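PDB 4O7K: protein osa from Shigella flexneri, which suppresses the oncogenicity of Agrobacterium tumefaciens and is a plasmid fertility inhibition factor of the ParB/Srx superfamily. Local coordinates for residues A[54-59]-A[112-117]; A[68-73]-A[153-158]; A[116-121]-A[140-145]. The protein carries 1 engineered substitution. All coordinates share one frame; numbering follows the deposited sequence.

Contact 1 (A[54-59]-A[112-117])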
loop_
_atom_site.group_PDB
_atom_site.type_symbol
_atom_site.label_atom_id
_atom_site.label_comp_id
_atom_site.label_asym_id
_atom_site.label_seq_id
_atom_site.Cartn_x
_atom_site.Cartn_y
_atom_site.Cartn_z
ATOM N N ASP A 54 0.320 6.804 -15.623
ATOM C CA ASP A 54 0.100 7.220 -14.241
ATOM C C ASP A 54 -1.112 6.544 -13.633
ATOM O O ASP A 54 -2.092 6.286 -14.329
ATOM C CB ASP A 54 -0.110 8.736 -14.150
ATOM C CG ASP A 54 1.078 9.525 -14.641
ATOM O OD1 ASP A 54 2.192 8.963 -14.683
ATOM O OD2 ASP A 54 0.895 10.723 -14.945
ATOM N N ALA A 55 -1.050 6.279 -12.333
ATOM C CA ALA A 55 -2.230 5.869 -11.583
ATOM C C ALA A 55 -2.684 7.031 -10.707
ATOM O O ALA A 55 -1.890 7.926 -10.388
ATOM C CB ALA A 55 -1.940 4.626 -10.737
ATOM N N PHE A 56 -3.963 7.028 -10.342
ATOM C CA PHE A 56 -4.511 8.034 -9.443
ATOM C C PHE A 56 -5.306 7.371 -8.324
ATOM O O PHE A 56 -6.052 6.420 -8.562
ATOM C CB PHE A 56 -5.395 9.021 -10.203
ATOM C CG PHE A 56 -4.632 9.885 -11.163
ATOM C CD1 PHE A 56 -4.321 9.420 -12.432
ATOM C CD2 PHE A 56 -4.207 11.151 -10.792
ATOM C CE1 PHE A 56 -3.596 10.214 -13.320
ATOM C CE2 PHE A 56 -3.485 11.957 -11.684
ATOM C CZ PHE A 56 -3.181 11.484 -12.945
ATOM N N MET A 57 -5.137 7.872 -7.102
ATOM C CA MET A 57 -5.877 7.366 -5.962
ATOM C C MET A 57 -6.445 8.520 -5.159
ATOM O O MET A 57 -5.995 9.660 -5.302
ATOM C CB MET A 57 -4.987 6.475 -5.083
ATOM C CG MET A 57 -4.403 5.282 -5.830
ATOM S SD MET A 57 -3.614 4.100 -4.719
ATOM C CE MET A 57 -5.061 3.172 -4.220
ATOM N N THR A 58 -7.430 8.220 -4.315
ATOM C CA THR A 58 -8.119 9.252 -3.557
ATOM C C THR A 58 -8.455 8.799 -2.139
ATOM O O THR A 58 -8.631 7.612 -1.884
ATOM C CB THR A 58 -9.426 9.685 -4.253
ATOM O OG1 THR A 58 -10.060 10.703 -3.471
ATOM C CG2 THR A 58 -10.379 8.496 -4.398
ATOM N N ALA A 59 -8.547 9.754 -1.222
ATOM C CA ALA A 59 -8.959 9.458 0.149
ATOM C C ALA A 59 -10.431 9.811 0.373
ATOM O O ALA A 59 -10.850 10.059 1.505
ATOM C CB ALA A 59 -8.079 10.215 1.140
ATOM N N VAL A 112 -8.646 3.811 -15.640
ATOM C CA VAL A 112 -9.441 4.999 -15.953
ATOM C C VAL A 112 -8.689 6.310 -15.748
ATOM O O VAL A 112 -8.663 7.162 -16.646
ATOM C CB VAL A 112 -10.732 5.041 -15.128
ATOM C CG1 VAL A 112 -11.450 6.362 -15.351
ATOM C CG2 VAL A 112 -11.620 3.877 -15.512
ATOM N N GLY A 113 -8.087 6.488 -14.575
ATOM C CA GLY A 113 -7.280 7.673 -14.333
ATOM C C GLY A 113 -7.920 8.700 -13.422
ATOM O O GLY A 113 -8.732 8.354 -12.558
ATOM N N ILE A 114 -7.562 9.968 -13.627
ATOM C CA ILE A 114 -7.972 11.042 -12.724
ATOM C C ILE A 114 -9.491 11.212 -12.681
ATOM O O ILE A 114 -10.037 11.664 -11.677
ATOM C CB ILE A 114 -7.313 12.398 -13.094
ATOM C CG1 ILE A 114 -7.590 13.434 -11.998
ATOM C CG2 ILE A 114 -7.790 12.890 -14.456
ATOM C CD1 ILE A 114 -6.373 14.212 -11.549
ATOM N N ASP A 115 -10.178 10.828 -13.752
ATOM C CA ASP A 115 -11.636 10.901 -13.756
ATOM C C ASP A 115 -12.272 9.944 -12.747
ATOM O O ASP A 115 -13.416 10.133 -12.342
ATOM C CB ASP A 115 -12.183 10.614 -15.148
ATOM C CG ASP A 115 -11.863 11.716 -16.132
ATOM O OD1 ASP A 115 -11.531 12.832 -15.680
ATOM O OD2 ASP A 115 -11.942 11.460 -17.350
ATOM N N SER A 116 -11.538 8.913 -12.345
ATOM C CA SER A 116 -12.043 7.998 -11.322
ATOM C C SER A 116 -10.892 7.394 -10.528
ATOM O O SER A 116 -10.524 6.241 -10.757
ATOM C CB SER A 116 -12.886 6.884 -11.951
ATOM O OG SER A 116 -13.563 6.129 -10.952
ATOM N N PRO A 117 -10.306 8.184 -9.609
ATOM C CA PRO A 117 -9.188 7.669 -8.813
ATOM C C PRO A 117 -9.622 6.504 -7.927
ATOM O O PRO A 117 -10.758 6.471 -7.457
ATOM C CB PRO A 117 -8.755 8.874 -7.973
ATOM C CG PRO A 117 -9.921 9.809 -7.989
ATOM C CD PRO A 117 -10.616 9.590 -9.297
#
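The carbonyl oxygen of Phe56 is approached by two groups at the end of segment 112-117. Pro117 CA lies 3.4 Å from Phe56 O in a CA-H...O contact, and the N-H of the next residue, Val118, makes a backbone hydrogen bond to the same oxygen. That bond belongs to the parallel pairing of strands 55-58 and 118-128. Segment 112-117 is the connection from helix 103-112 into the second of these strands. Gly113 leaves the helix with a positive phi of 106°. A type I beta turn follows from Gly113 to Ser116, closed by Ser116 N to Gly113 O at 2.9 Å. Phe56 and Thr58 both point to this connection.

The Phe56 ring lies across the turn. Its CG is anti to the carbonyl carbon (chi1 -67°), which brings one ring face against Ile114. Ile114 CB sits 4.0 Å from the ring centroid and only 6° off the normal, a CH-pi contact over the centre of the face. Farther along the ring, Phe56 CE2 meets Ile114 CD1 at 3.7 Å. On the side nearer the helix end, Phe56 CD1 comes within 3.5 Å of Ile114 N. The turn has another tie, as Ile114 O accepts a hydrogen bond from Trp40 NE1.

Pro117 packs between Phe56 and Thr58. Its CB is 4.0 Å from Phe56 CB. Thr58 crosses the proline ring at a slant. Thr58 OG1 bonds to Val43 O, while Thr58 CB rests 3.8 Å from Pro117 CG.

Contact 2 (A[68-73]-A[153-158])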
loop_
_atom_site.group_PDB
_atom_site.type_symbol
_atom_site.label_atom_id
_atom_site.label_comp_id
_atom_site.label_asym_id
_atom_site.label_seq_id
_atom_site.Cartn_x
_atom_site.Cartn_y
_atom_site.Cartn_z
ATOM N N ILE A 68 -3.524 8.993 7.235
ATOM C CA ILE A 68 -2.821 8.528 6.053
ATOM C C ILE A 68 -1.375 8.198 6.399
ATOM O O ILE A 68 -0.697 8.951 7.099
ATOM C CB ILE A 68 -2.881 9.569 4.925
ATOM C CG1 ILE A 68 -4.298 9.590 4.328
ATOM C CG2 ILE A 68 -1.853 9.241 3.849
ATOM C CD1 ILE A 68 -4.664 10.906 3.689
ATOM N N VAL A 69 -0.921 7.051 5.912
ATOM C CA VAL A 69 0.480 6.689 5.991
ATOM C C VAL A 69 1.001 6.469 4.570
ATOM O O VAL A 69 0.411 5.718 3.783
ATOM C CB VAL A 69 0.706 5.418 6.832
ATOM C CG1 VAL A 69 2.192 5.132 6.982
ATOM C CG2 VAL A 69 0.027 5.563 8.205
ATOM N N TYR A 70 2.086 7.149 4.236
ATOM C CA TYR A 70 2.768 6.901 2.971
ATOM C C TYR A 70 3.748 5.776 3.199
ATOM O O TYR A 70 4.661 5.905 4.017
ATOM C CB TYR A 70 3.493 8.148 2.474
ATOM C CG TYR A 70 2.558 9.296 2.200
ATOM C CD1 TYR A 70 1.659 9.247 1.140
ATOM C CD2 TYR A 70 2.554 10.416 3.016
ATOM C CE1 TYR A 70 0.787 10.291 0.896
ATOM C CE2 TYR A 70 1.685 11.455 2.789
ATOM C CZ TYR A 70 0.815 11.392 1.724
ATOM O OH TYR A 70 -0.036 12.438 1.499
ATOM N N VAL A 71 3.565 4.663 2.501
ATOM C CA VAL A 71 4.409 3.519 2.798
ATOM C C VAL A 71 5.405 3.220 1.695
ATOM O O VAL A 71 5.160 3.439 0.506
ATOM C CB VAL A 71 3.581 2.224 3.092
ATOM C CG1 VAL A 71 2.620 2.455 4.256
ATOM C CG2 VAL A 71 2.828 1.761 1.864
ATOM N N ASN A 72 6.560 2.750 2.131
ATOM C CA ASN A 72 7.540 2.146 1.264
ATOM C C ASN A 72 6.963 0.832 0.749
ATOM O O ASN A 72 6.763 -0.111 1.524
ATOM C CB ASN A 72 8.837 1.932 2.052
ATOM C CG ASN A 72 9.928 1.286 1.236
ATOM O OD1 ASN A 72 9.685 0.367 0.454
ATOM N ND2 ASN A 72 11.155 1.754 1.432
ATOM N N GLY A 73 6.680 0.767 -0.549
ATOM C CA GLY A 73 6.083 -0.426 -1.139
ATOM C C GLY A 73 6.754 -1.742 -0.773
ATOM O O GLY A 73 6.080 -2.706 -0.393
ATOM N N VAL A 153 6.077 4.210 -3.645
ATOM C CA VAL A 153 5.440 4.700 -2.426
ATOM C C VAL A 153 3.968 4.948 -2.734
ATOM O O VAL A 153 3.619 5.447 -3.811
ATOM C CB VAL A 153 6.117 6.005 -1.901
ATOM C CG1 VAL A 153 5.409 6.538 -0.657
ATOM C CG2 VAL A 153 7.591 5.770 -1.601
ATOM N N PHE A 154 3.093 4.566 -1.807
ATOM C CA PHE A 154 1.689 4.867 -1.968
ATOM C C PHE A 154 1.067 5.085 -0.594
ATOM O O PHE A 154 1.597 4.611 0.413
ATOM C CB PHE A 154 0.969 3.756 -2.766
ATOM C CG PHE A 154 1.222 2.351 -2.265
ATOM C CD1 PHE A 154 0.467 1.823 -1.233
ATOM C CD2 PHE A 154 2.176 1.547 -2.872
ATOM C CE1 PHE A 154 0.680 0.529 -0.783
ATOM C CE2 PHE A 154 2.394 0.248 -2.436
ATOM C CZ PHE A 154 1.648 -0.264 -1.389
ATOM N N PRO A 155 -0.035 5.838 -0.543
ATOM C CA PRO A 155 -0.710 6.057 0.738
ATOM C C PRO A 155 -1.654 4.911 1.093
ATOM O O PRO A 155 -2.182 4.247 0.197
ATOM C CB PRO A 155 -1.497 7.350 0.516
ATOM C CG PRO A 155 -1.646 7.482 -0.965
ATOM C CD PRO A 155 -0.656 6.590 -1.646
ATOM N N VAL A 156 -1.839 4.694 2.387
ATOM C CA VAL A 156 -2.833 3.753 2.892
ATOM C C VAL A 156 -3.538 4.437 4.054
ATOM O O VAL A 156 -3.056 5.449 4.573
ATOM C CB VAL A 156 -2.216 2.416 3.355
ATOM C CG1 VAL A 156 -1.605 1.654 2.186
ATOM C CG2 VAL A 156 -1.176 2.653 4.452
ATOM N N LEU A 157 -4.678 3.887 4.445
ATOM C CA LEU A 157 -5.506 4.451 5.509
ATOM C C LEU A 157 -5.450 3.602 6.774
ATOM O O LEU A 157 -5.479 2.381 6.706
ATOM C CB LEU A 157 -6.960 4.568 5.043
ATOM C CG LEU A 157 -7.257 5.660 4.015
ATOM C CD1 LEU A 157 -8.663 5.470 3.482
ATOM C CD2 LEU A 157 -7.119 7.019 4.688
ATOM N N SER A 158 -5.376 4.276 7.918
ATOM C CA SER A 158 -5.303 3.633 9.218
ATOM C C SER A 158 -6.345 4.246 10.141
ATOM O O SER A 158 -6.640 5.438 10.061
ATOM C CB SER A 158 -3.899 3.779 9.800
ATOM O OG SER A 158 -3.853 3.388 11.154
#
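Val71 CG2 covers one face of the Phe154 ring. It stands 3.6 Å above the ring plane, displaced toward the rim. Gly73 CA approaches the same ring obliquely, 4.0 Å from Phe154 CE2. Phe76 also meets this ring edge-to-face. Phe154 CG lies between its backbone N and carbonyl carbon (chi1 50°), which swings the ring across to Val71 and Gly73. The Tyr70 ring has Ile68 CG2 over one face, near the rim. Pro155 CB reaches Tyr70 CD1 at 3.7 Å from an oblique direction. Tyr70 OH is hydrogen-bonded to Trp45 NE1.

The two segments are antiparallel strands. Val69 pairs with Val156 and Val71 with Phe154, each through two backbone hydrogen bonds. Val71 N to Phe154 O is nearly straight, 2.9 Å with 177° at the hydrogen. Val71 CG1 meets Val156 CG2 at 3.8 Å on the face that carries Phe154. Ile68 CG1 meets Leu157 CD2 on the other, with Tyr70 and Pro155.

Strand 67-72 lies between 153-158 and 177-178 in a three-stranded sheet. Strand 118-128 lies against 153-158, with Leu120 on Pro155 and Leu157 and Val123 on Val156. Helix 179-189 packs on Ile68, Tyr70 and Leu157, helix 161-171 on Val71 and Ser158.

Contact 3 (A[116-121]-A[140-145]). With PO4 (phosphate ion), chain B; IPA (isopropyl alcohol), chain E; PO4 (phosphate ion), chain C.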
loop_
_atom_site.group_PDB
_atom_site.type_symbol
_atom_site.label_atom_id
_atom_site.label_comp_id
_atom_site.label_asym_id
_atom_site.label_seq_id
_atom_site.Cartn_x
_atom_site.Cartn_y
_atom_site.Cartn_z
ATOM N N SER A 116 -11.538 8.913 -12.345
ATOM C CA SER A 116 -12.043 7.998 -11.322
ATOM C C SER A 116 -10.892 7.394 -10.528
ATOM O O SER A 116 -10.524 6.241 -10.757
ATOM C CB SER A 116 -12.886 6.884 -11.951
ATOM O OG SER A 116 -13.563 6.129 -10.952
ATOM N N PRO A 117 -10.306 8.184 -9.609
ATOM C CA PRO A 117 -9.188 7.669 -8.813
ATOM C C PRO A 117 -9.622 6.504 -7.927
ATOM O O PRO A 117 -10.758 6.471 -7.457
ATOM C CB PRO A 117 -8.755 8.874 -7.973
ATOM C CG PRO A 117 -9.921 9.809 -7.989
ATOM C CD PRO A 117 -10.616 9.590 -9.297
ATOM N N VAL A 118 -8.712 5.561 -7.718
ATOM C CA VAL A 118 -8.967 4.407 -6.866
ATOM C C VAL A 118 -8.877 4.784 -5.382
ATOM O O VAL A 118 -7.871 5.332 -4.946
ATOM C CB VAL A 118 -7.969 3.276 -7.170
ATOM C CG1 VAL A 118 -8.218 2.062 -6.245
ATOM C CG2 VAL A 118 -8.072 2.874 -8.634
ATOM N N PRO A 119 -9.930 4.495 -4.600
ATOM C CA PRO A 119 -9.875 4.757 -3.152
ATOM C C PRO A 119 -8.757 3.975 -2.459
ATOM O O PRO A 119 -8.396 2.880 -2.897
ATOM C CB PRO A 119 -11.255 4.306 -2.662
ATOM C CG PRO A 119 -12.135 4.445 -3.878
ATOM C CD PRO A 119 -11.265 4.034 -5.024
ATOM N N LEU A 120 -8.206 4.554 -1.399
ATOM C CA LEU A 120 -7.124 3.928 -0.650
ATOM C C LEU A 120 -7.561 2.635 0.031
ATOM O O LEU A 120 -8.727 2.463 0.370
ATOM C CB LEU A 120 -6.592 4.887 0.413
ATOM C CG LEU A 120 -6.022 6.207 -0.117
ATOM C CD1 LEU A 120 -5.452 7.000 1.054
ATOM C CD2 LEU A 120 -4.973 5.916 -1.162
ATOM N N ALA A 121 -6.594 1.750 0.235
ATOM C CA ALA A 121 -6.750 0.585 1.093
ATOM C C ALA A 121 -6.807 0.996 2.555
ATOM O O ALA A 121 -6.168 1.972 2.971
ATOM C CB ALA A 121 -5.606 -0.381 0.872
ATOM N N MET A 140 -7.073 -5.191 -0.533
ATOM C CA MET A 140 -5.992 -6.130 -0.822
ATOM C C MET A 140 -5.641 -6.194 -2.305
ATOM O O MET A 140 -4.474 -6.177 -2.664
ATOM C CB MET A 140 -6.347 -7.544 -0.322
ATOM C CG MET A 140 -6.079 -7.735 1.151
ATOM S SD MET A 140 -6.237 -9.463 1.685
ATOM C CE MET A 140 -7.976 -9.708 1.368
ATOM N N THR A 141 -6.636 -6.274 -3.175
ATOM C CA THR A 141 -6.322 -6.439 -4.591
ATOM C C THR A 141 -5.704 -5.177 -5.188
ATOM O O THR A 141 -4.771 -5.267 -5.971
ATOM C CB THR A 141 -7.547 -6.821 -5.416
ATOM O OG1 THR A 141 -8.317 -7.802 -4.713
ATOM C CG2 THR A 141 -7.106 -7.408 -6.738
ATOM N N ARG A 142 -6.207 -4.004 -4.823
ATOM C CA ARG A 142 -5.619 -2.777 -5.351
ATOM C C ARG A 142 -4.195 -2.622 -4.817
ATOM O O ARG A 142 -3.342 -2.058 -5.487
ATOM C CB ARG A 142 -6.476 -1.554 -5.012
ATOM C CG ARG A 142 -6.449 -1.127 -3.555
ATOM C CD ARG A 142 -7.652 -0.254 -3.224
ATOM N NE ARG A 142 -8.909 -1.003 -3.281
ATOM C CZ ARG A 142 -10.106 -0.444 -3.442
ATOM N NH1 ARG A 142 -10.217 0.875 -3.567
ATOM N NH2 ARG A 142 -11.191 -1.199 -3.489
ATOM N N SER A 143 -3.934 -3.154 -3.621
ATOM C CA SER A 143 -2.570 -3.184 -3.074
ATOM C C SER A 143 -1.669 -4.096 -3.906
ATOM O O SER A 143 -0.498 -3.775 -4.142
ATOM C CB SER A 143 -2.563 -3.661 -1.608
ATOM O OG SER A 143 -3.226 -2.743 -0.749
ATOM N N MET A 144 -2.207 -5.235 -4.343
ATOM C CA MET A 144 -1.449 -6.142 -5.206
ATOM C C MET A 144 -1.080 -5.472 -6.528
ATOM O O MET A 144 0.032 -5.632 -7.037
ATOM C CB MET A 144 -2.242 -7.421 -5.489
ATOM C CG MET A 144 -2.500 -8.297 -4.273
ATOM S SD MET A 144 -3.386 -9.778 -4.790
ATOM C CE MET A 144 -3.913 -10.455 -3.203
ATOM N N TRP A 145 -2.035 -4.736 -7.084
ATOM C CA TRP A 145 -1.828 -4.057 -8.358
ATOM C C TRP A 145 -0.635 -3.113 -8.223
ATOM O O TRP A 145 0.298 -3.167 -9.024
ATOM C CB TRP A 145 -3.097 -3.300 -8.783
ATOM C CG TRP A 145 -3.035 -2.734 -10.198
ATOM C CD1 TRP A 145 -3.492 -3.328 -11.348
ATOM C CD2 TRP A 145 -2.481 -1.470 -10.597
ATOM N NE1 TRP A 145 -3.257 -2.510 -12.432
ATOM C CE2 TRP A 145 -2.636 -1.365 -11.998
ATOM C CE3 TRP A 145 -1.864 -0.418 -9.903
ATOM C CZ2 TRP A 145 -2.204 -0.252 -12.715
ATOM C CZ3 TRP A 145 -1.438 0.685 -10.617
ATOM C CH2 TRP A 145 -1.612 0.761 -12.013
HETATM P P PO4 B . -9.981 -4.633 -3.575
HETATM O O1 PO4 B . -11.154 -4.092 -2.806
HETATM O O2 PO4 B . -9.608 -5.991 -3.033
HETATM O O3 PO4 B . -10.317 -4.719 -5.042
HETATM O O4 PO4 B . -8.783 -3.720 -3.425
HETATM C C1 IPA E . -13.655 1.292 -3.572
HETATM C C2 IPA E . -14.270 0.884 -4.906
HETATM C C3 IPA E . -14.234 2.049 -5.889
HETATM O O2 IPA E . -13.536 -0.190 -5.443
HETATM P P PO4 C . -2.307 -3.130 -16.370
HETATM O O1 PO4 C . -2.668 -4.018 -15.188
HETATM O O2 PO4 C . -0.808 -2.952 -16.440
HETATM O O3 PO4 C . -2.782 -3.751 -17.662
HETATM O O4 PO4 C . -2.976 -1.787 -16.215
#
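Ala121 and Ser143 mark the nearest backbone approach between the extended segment 116-121 and segment 140-145 of helix 140-148, with their CA atoms 7.0 Å apart. Ala121 CB touches Ser143 OG there, and that hydroxyl is hydrogen-bonded to Gly139 O.

Arg142 carries most of the contact. Its NH1 donates to Pro119 O at 2.8 Å, with 153° at the hydrogen. The oxygen lies near the guanidinium plane, but the donor stands 39° out of the carbonyl plane. Val118 runs alongside the arginine in the opposite direction, and its CG1 is 3.5 Å from Arg142 NH1. A bend at chi3 (68°) turns NE to a bound phosphate, while the end of the side chain reaches out to Pro119.

This phosphate ion sits at the N-terminus of the helix. Its O4 is held twice by one residue: by Arg142 NE at 2.7 Å and by Arg142 N at 2.9 Å. Arg142 NH2 adds a bond to O1 at 3.0 Å. Thr141 takes O2 with its backbone N and with OG1, the latter at 2.8 Å. Lys102 NZ also bonds to the ion. Gly139 to Arg142 fit the Gly-x-x-Arg pattern of the ParB/Srx superfamily, and the site is consistent with the phosphate-binding sites of nucleotide-binding relatives.

NH2 also bonds to an isopropanol, whose methyl carbon C1 packs on Pro119 CG. Both phosphates and the isopropanol probably come from the crystallisation liquor. Farther along the helix, Trp145 NE1 makes a longer, bent bond of 3.2 Å to O1 of the second phosphate, which His52 and His149 also bind.

Overall arrangement
Along the chain the segments run 54-59, 68-73, 112-117 with 116-121, 140-145 and 153-158. Contacts 1 and 3 share Ser116 and Pro117, and their centres are about 10 Å apart. Both reach the mixed sheet, where strands 55-58 and 118-128 are parallel neighbours. Contact 2 lies in the separate three-stranded sheet, its centre about 11 Å from that of contact 3 and about 16 Å from that of contact 1. A probable hydrogen bond from Leu157 N to Ala121 O joins contacts 2 and 3. Segment 116-121 pairs with strand 55-58, meets strand 153-158 through Ala121, and receives Arg142 of helix 140-148. Contact 2 lies nearest the chain centre.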